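Putative glucoamylase (Bacteroides fragilis NCTC 9343, PDB 3EU8) is probably a secreted or exported glycoside hydrolase of the glucoamylase type, built on a helical six-hairpin fold, although its activity has only been inferred. Local coordinates at residues Y48-E53 and G368-Y373; P59-S64 and W112-T117. All coordinates share one frame; numbering follows the deposited sequence.

Interaction 1 of 2, residues Y48-E53 and G368-Y373; sequences YHMDGE and GPYGFY
With CG of Y48 turned anti to its own nitrogen (chi1 -159°) and CG of Y370 anti to its carbonyl carbon (chi1 -54°), the two phenol rings converge from opposite segments. Their CE2 atoms lie 3.8 Å apart; the Y370 carbon sits at the edge of the Y48 ring, near its plane, so the pair is no face-to-face stack. One water joins the phenol ends, 2.8 Å from Y48 OH and 2.7 Å from Y370 OH.

In M50, a selenomethionine, chi2 (-50°) sets SE at the edge of the Y370 ring, 4.4 Å from Y370 CE2, and a further bend at chi3 turns CE onto P369. That last approach is tight, M50 CE to P369 CG being 3.5 Å. Farther back, CG of M50 lies 4.0 Å from Y373 CE1, the two side chains crossing at about a right angle.

Each segment contains a type I turn, H49 to G52 and G368 to G371. Just past the first turn, E53 O accepts an almost straight bond from H49 ND1 (2.7 Å). D51 OD2 accepts from E53 N, an Asx turn, and also forms a salt bridge with R386 NH2. Y48 and Y370 both touch Y32 of helix 18-34. With only 193 Å² buried, this is a surface contact between the end of strand 47-49 with its following turn and the 367-372 beta hairpin, marked by a water-bridged tyrosine pair.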
loop_
_atom_site.group_PDB
_atom_site.type_symbol
_atom_site.label_atom_id
_atom_site.label_comp_id
_atom_site.label_asym_id
_atom_site.label_seq_id
_atom_site.Cartn_x
_atom_site.Cartn_y
_atom_site.Cartn_z
ATOM N N TYR A 48 -14.204 0.232 7.679
ATOM C CA TYR A 48 -14.704 0.233 9.039
ATOM C C TYR A 48 -15.260 1.624 9.384
ATOM O O TYR A 48 -14.536 2.619 9.372
ATOM C CB TYR A 48 -13.580 -0.136 9.965
ATOM C CG TYR A 48 -13.953 -0.668 11.331
ATOM C CD1 TYR A 48 -14.790 -1.764 11.469
ATOM C CD2 TYR A 48 -13.403 -0.117 12.493
ATOM C CE1 TYR A 48 -15.101 -2.270 12.727
ATOM C CE2 TYR A 48 -13.707 -0.631 13.755
ATOM C CZ TYR A 48 -14.548 -1.711 13.860
ATOM O OH TYR A 48 -14.877 -2.238 15.099
ATOM N N HIS A 49 -16.564 1.662 9.686
ATOM C CA HIS A 49 -17.335 2.905 9.816
ATOM C C HIS A 49 -17.806 3.115 11.238
ATOM O O HIS A 49 -18.620 2.325 11.760
ATOM C CB HIS A 49 -18.537 2.924 8.839
ATOM C CG HIS A 49 -18.171 2.801 7.382
ATOM N ND1 HIS A 49 -19.126 2.670 6.392
ATOM C CD2 HIS A 49 -16.970 2.789 6.737
ATOM C CE1 HIS A 49 -18.533 2.594 5.209
ATOM N NE2 HIS A 49 -17.226 2.678 5.388
HETATM N N MSE A 50 -17.280 4.160 11.903
HETATM C CA MSE A 50 -17.639 4.405 13.317
HETATM C C MSE A 50 -19.135 4.718 13.463
HETATM O O MSE A 50 -19.722 4.508 14.519
HETATM C CB MSE A 50 -16.837 5.559 13.925
HETATM C CG MSE A 50 -15.317 5.388 13.919
HETATM SE SE MSE A 50 -14.680 3.726 14.624
HETATM C CE MSE A 50 -14.826 4.140 16.366
ATOM N N ASP A 51 -19.742 5.212 12.396
ATOM C CA ASP A 51 -21.192 5.464 12.362
ATOM C C ASP A 51 -22.086 4.231 12.143
ATOM O O ASP A 51 -23.289 4.350 12.261
ATOM C CB ASP A 51 -21.482 6.482 11.270
ATOM C CG ASP A 51 -20.886 6.085 9.935
ATOM O OD1 ASP A 51 -19.679 6.367 9.708
ATOM O OD2 ASP A 51 -21.628 5.487 9.111
ATOM N N GLY A 52 -21.513 3.095 11.745
ATOM C CA GLY A 52 -22.207 1.844 11.618
ATOM C C GLY A 52 -23.001 1.612 10.356
ATOM O O GLY A 52 -23.570 0.541 10.167
ATOM N N GLU A 53 -23.026 2.600 9.483
ATOM C CA GLU A 53 -23.770 2.526 8.225
ATOM C C GLU A 53 -22.869 2.088 7.086
ATOM O O GLU A 53 -21.817 2.666 6.864
ATOM C CB GLU A 53 -24.406 3.888 7.919
ATOM C CG GLU A 53 -25.388 3.937 6.759
ATOM C CD GLU A 53 -26.061 5.321 6.654
ATOM O OE1 GLU A 53 -25.488 6.345 7.156
ATOM O OE2 GLU A 53 -27.170 5.381 6.065
ATOM N N GLY A 368 -9.297 9.960 14.826
ATOM C CA GLY A 368 -10.147 9.091 15.585
ATOM C C GLY A 368 -9.402 8.038 16.369
ATOM O O GLY A 368 -8.194 8.105 16.508
ATOM N N PRO A 369 -10.149 7.075 16.919
ATOM C CA PRO A 369 -9.590 6.036 17.785
ATOM C C PRO A 369 -8.580 5.121 17.124
ATOM O O PRO A 369 -7.711 4.632 17.808
ATOM C CB PRO A 369 -10.821 5.245 18.258
ATOM C CG PRO A 369 -11.948 5.708 17.468
ATOM C CD PRO A 369 -11.619 6.996 16.826
ATOM N N TYR A 370 -8.689 4.905 15.812
ATOM C CA TYR A 370 -7.723 4.104 15.072
ATOM C C TYR A 370 -6.935 4.950 14.092
ATOM O O TYR A 370 -6.521 4.471 13.044
ATOM C CB TYR A 370 -8.411 2.931 14.369
ATOM C CG TYR A 370 -9.232 2.084 15.317
ATOM C CD1 TYR A 370 -8.611 1.343 16.308
ATOM C CD2 TYR A 370 -10.627 2.022 15.228
ATOM C CE1 TYR A 370 -9.339 0.570 17.195
ATOM C CE2 TYR A 370 -11.363 1.252 16.111
ATOM C CZ TYR A 370 -10.708 0.517 17.094
ATOM O OH TYR A 370 -11.396 -0.269 18.021
ATOM N N GLY A 371 -6.726 6.207 14.451
ATOM C CA GLY A 371 -5.879 7.103 13.693
ATOM C C GLY A 371 -6.699 8.035 12.827
ATOM O O GLY A 371 -7.880 8.230 13.054
ATOM N N PHE A 372 -6.062 8.626 11.829
ATOM C CA PHE A 372 -6.741 9.585 10.978
ATOM C C PHE A 372 -7.805 8.890 10.167
ATOM O O PHE A 372 -7.578 7.806 9.654
ATOM C CB PHE A 372 -5.774 10.247 10.027
ATOM C CG PHE A 372 -4.793 11.099 10.697
ATOM C CD1 PHE A 372 -5.171 12.361 11.145
ATOM C CD2 PHE A 372 -3.500 10.646 10.916
ATOM C CE1 PHE A 372 -4.289 13.147 11.774
ATOM C CE2 PHE A 372 -2.590 11.447 11.565
ATOM C CZ PHE A 372 -2.985 12.698 11.994
ATOM N N TYR A 373 -8.970 9.518 10.073
ATOM C CA TYR A 373 -10.027 8.992 9.244
ATOM C C TYR A 373 -9.629 9.167 7.781
ATOM O O TYR A 373 -8.686 9.900 7.466
ATOM C CB TYR A 373 -11.340 9.732 9.493
ATOM C CG TYR A 373 -11.906 9.542 10.877
ATOM C CD1 TYR A 373 -12.165 8.273 11.366
ATOM C CD2 TYR A 373 -12.218 10.636 11.679
ATOM C CE1 TYR A 373 -12.695 8.076 12.634
ATOM C CE2 TYR A 373 -12.775 10.447 12.972
ATOM C CZ TYR A 373 -13.023 9.155 13.430
ATOM O OH TYR A 373 -13.553 8.924 14.693
HETATM O O HOH W 1 -13.910 -0.953 17.341
#

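Interaction 2 of 2, residues P59-S64 and W112-T117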
loop_
_atom_site.group_PDB
_atom_site.type_symbol
_atom_site.label_atom_id
_atom_site.label_comp_id
_atom_site.label_asym_id
_atom_site.label_seq_id
_atom_site.Cartn_x
_atom_site.Cartn_y
_atom_site.Cartn_z
ATOM N N PRO A 59 -18.288 -4.430 6.856
ATOM C CA PRO A 59 -17.013 -4.532 7.504
ATOM C C PRO A 59 -16.491 -5.974 7.625
ATOM O O PRO A 59 -15.338 -6.156 7.937
ATOM C CB PRO A 59 -17.270 -3.892 8.865
ATOM C CG PRO A 59 -18.666 -4.311 9.159
ATOM C CD PRO A 59 -19.377 -4.233 7.837
ATOM N N GLU A 60 -17.301 -6.988 7.321
ATOM C CA GLU A 60 -16.862 -8.381 7.394
ATOM C C GLU A 60 -15.993 -8.798 6.178
ATOM O O GLU A 60 -15.357 -9.860 6.194
ATOM C CB GLU A 60 -18.090 -9.336 7.581
ATOM C CG GLU A 60 -18.978 -9.577 6.350
ATOM C CD GLU A 60 -19.922 -8.445 6.029
ATOM O OE1 GLU A 60 -20.028 -7.469 6.830
ATOM O OE2 GLU A 60 -20.595 -8.550 4.980
ATOM N N ILE A 61 -16.020 -7.981 5.116
ATOM C CA ILE A 61 -15.175 -8.188 3.927
ATOM C C ILE A 61 -13.700 -7.839 4.217
ATOM O O ILE A 61 -13.405 -6.765 4.749
ATOM C CB ILE A 61 -15.705 -7.378 2.719
ATOM C CG1 ILE A 61 -17.185 -7.731 2.473
ATOM C CG2 ILE A 61 -14.823 -7.572 1.443
ATOM C CD1 ILE A 61 -17.537 -9.227 2.400
ATOM N N VAL A 62 -12.789 -8.766 3.897
ATOM C CA VAL A 62 -11.399 -8.597 4.195
ATOM C C VAL A 62 -10.673 -8.485 2.856
ATOM O O VAL A 62 -11.059 -9.082 1.863
ATOM C CB VAL A 62 -10.819 -9.691 5.156
ATOM C CG1 VAL A 62 -11.393 -9.537 6.625
ATOM C CG2 VAL A 62 -11.055 -11.141 4.647
ATOM N N THR A 63 -9.623 -7.698 2.854
ATOM C CA THR A 63 -8.877 -7.370 1.640
ATOM C C THR A 63 -7.519 -8.015 1.701
ATOM O O THR A 63 -6.814 -7.916 2.723
ATOM C CB THR A 63 -8.721 -5.837 1.461
ATOM O OG1 THR A 63 -7.777 -5.556 0.401
ATOM C CG2 THR A 63 -8.252 -5.202 2.725
ATOM N N SER A 64 -7.138 -8.672 0.612
ATOM C CA SER A 64 -5.807 -9.299 0.525
ATOM C C SER A 64 -4.630 -8.280 0.574
ATOM O O SER A 64 -3.726 -8.396 1.408
ATOM C CB SER A 64 -5.744 -10.195 -0.729
ATOM O OG SER A 64 -6.149 -9.505 -1.907
ATOM N N TRP A 112 -10.925 -9.562 -2.526
ATOM C CA TRP A 112 -11.721 -9.662 -1.304
ATOM C C TRP A 112 -12.203 -11.057 -1.016
ATOM O O TRP A 112 -12.455 -11.851 -1.943
ATOM C CB TRP A 112 -12.965 -8.744 -1.391
ATOM C CG TRP A 112 -12.635 -7.270 -1.516
ATOM C CD1 TRP A 112 -12.099 -6.486 -0.556
ATOM C CD2 TRP A 112 -12.824 -6.427 -2.659
ATOM N NE1 TRP A 112 -11.948 -5.219 -1.009
ATOM C CE2 TRP A 112 -12.381 -5.141 -2.299
ATOM C CE3 TRP A 112 -13.303 -6.634 -3.964
ATOM C CZ2 TRP A 112 -12.395 -4.037 -3.204
ATOM C CZ3 TRP A 112 -13.299 -5.525 -4.885
ATOM C CH2 TRP A 112 -12.864 -4.257 -4.490
ATOM N N TRP A 113 -12.325 -11.351 0.274
ATOM C CA TRP A 113 -13.111 -12.479 0.778
ATOM C C TRP A 113 -14.077 -11.926 1.829
ATOM O O TRP A 113 -13.850 -10.858 2.390
ATOM C CB TRP A 113 -12.303 -13.524 1.567
ATOM C CG TRP A 113 -11.123 -14.155 0.937
ATOM C CD1 TRP A 113 -11.098 -15.318 0.246
ATOM C CD2 TRP A 113 -9.765 -13.699 1.021
ATOM N NE1 TRP A 113 -9.805 -15.597 -0.160
ATOM C CE2 TRP A 113 -8.967 -14.630 0.325
ATOM C CE3 TRP A 113 -9.150 -12.573 1.588
ATOM C CZ2 TRP A 113 -7.572 -14.491 0.212
ATOM C CZ3 TRP A 113 -7.772 -12.432 1.485
ATOM C CH2 TRP A 113 -6.995 -13.390 0.790
ATOM N N ASN A 114 -15.139 -12.681 2.058
ATOM C CA ASN A 114 -15.891 -12.599 3.274
ATOM C C ASN A 114 -15.069 -13.309 4.345
ATOM O O ASN A 114 -14.755 -14.490 4.227
ATOM C CB ASN A 114 -17.268 -13.239 3.093
ATOM C CG ASN A 114 -18.163 -13.042 4.302
ATOM O OD1 ASN A 114 -17.691 -12.930 5.433
ATOM N ND2 ASN A 114 -19.463 -13.034 4.069
ATOM N N GLY A 115 -14.659 -12.541 5.350
ATOM C CA GLY A 115 -13.810 -13.053 6.422
ATOM C C GLY A 115 -14.440 -14.193 7.188
ATOM O O GLY A 115 -13.731 -15.046 7.705
ATOM N N GLU A 116 -15.776 -14.205 7.236
ATOM C CA GLU A 116 -16.549 -15.210 7.985
ATOM C C GLU A 116 -16.694 -16.552 7.245
ATOM O O GLU A 116 -17.020 -17.561 7.878
ATOM C CB GLU A 116 -17.947 -14.685 8.351
ATOM C CG GLU A 116 -17.947 -13.441 9.227
ATOM C CD GLU A 116 -19.330 -12.824 9.428
ATOM O OE1 GLU A 116 -20.351 -13.370 8.939
ATOM O OE2 GLU A 116 -19.399 -11.801 10.136
ATOM N N THR A 117 -16.440 -16.569 5.934
ATOM C CA THR A 117 -16.597 -17.787 5.138
ATOM C C THR A 117 -15.323 -18.280 4.422
ATOM O O THR A 117 -15.245 -19.449 4.058
ATOM C CB THR A 117 -17.720 -17.594 4.062
ATOM O OG1 THR A 117 -17.290 -16.622 3.103
ATOM C CG2 THR A 117 -19.013 -17.134 4.698
#
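Backbone hydrogen bonds come first: V62 and W113 form an antiparallel hydrogen-bonded pair, V62 N to W113 O at 2.8 Å and W113 N to V62 O at 3.0 Å. G115 N extends the ladder to E60 O (2.9 Å). I61 with N114 and T63 with W112 are the flanking non-hydrogen-bonded pairs. The axes of the short strands 61-63 and 112-114 approach to 4.6 Å, their N-to-C directions 148° apart, antiparallel with a twist.

Apolar contacts divide between the two faces. On that of I61, T63, W112 and N114, chi1 of I61 (-55°, measured to CG1) leaves CG2 directed at W112 CD1, 3.5 Å away, while I61 CD1 lies against N114 CA. On the other, V62 CG2 packs obliquely on W113 CE3 (3.9 Å). S64, at the start of helix 64-79, sets CB against W113 CZ3 (3.7 Å).

Polar ends are held from outside or locally. W112 NE1 hydrogen-bonds to E46 OE1, W113 NE1 to the D103 carbonyl and S64 OG to the carbonyls of P110 and H111; N114 OD1 receives E116 N in an Asx turn. E60 packs through its carbons, CG lying 3.7 Å from N114 OD1.

Such register defines a short two-stranded antiparallel ribbon, with T63 as the N-cap of helix 64-79.

From the N terminus, the chain passes helix 18-34 and enters strand 47-49, where interaction 1 begins; strand 61-63 follows and opens interaction 2. Helices 64-79 and 85-101 fill most of the 47 residues before strand 112-114 closes that shorter loop. Interaction 1 closes much later, across 314 intervening residues, when 368-373 returns, so interaction 2 is nested inside it and the two do not cross. One contact thus ties neighbouring parts of the early chain, while the other joins the early chain to the glucoamylase family region. Their centres are about 18 Å apart, yet they touch: Y48 CD1 packs 4.2 Å from P59 CB.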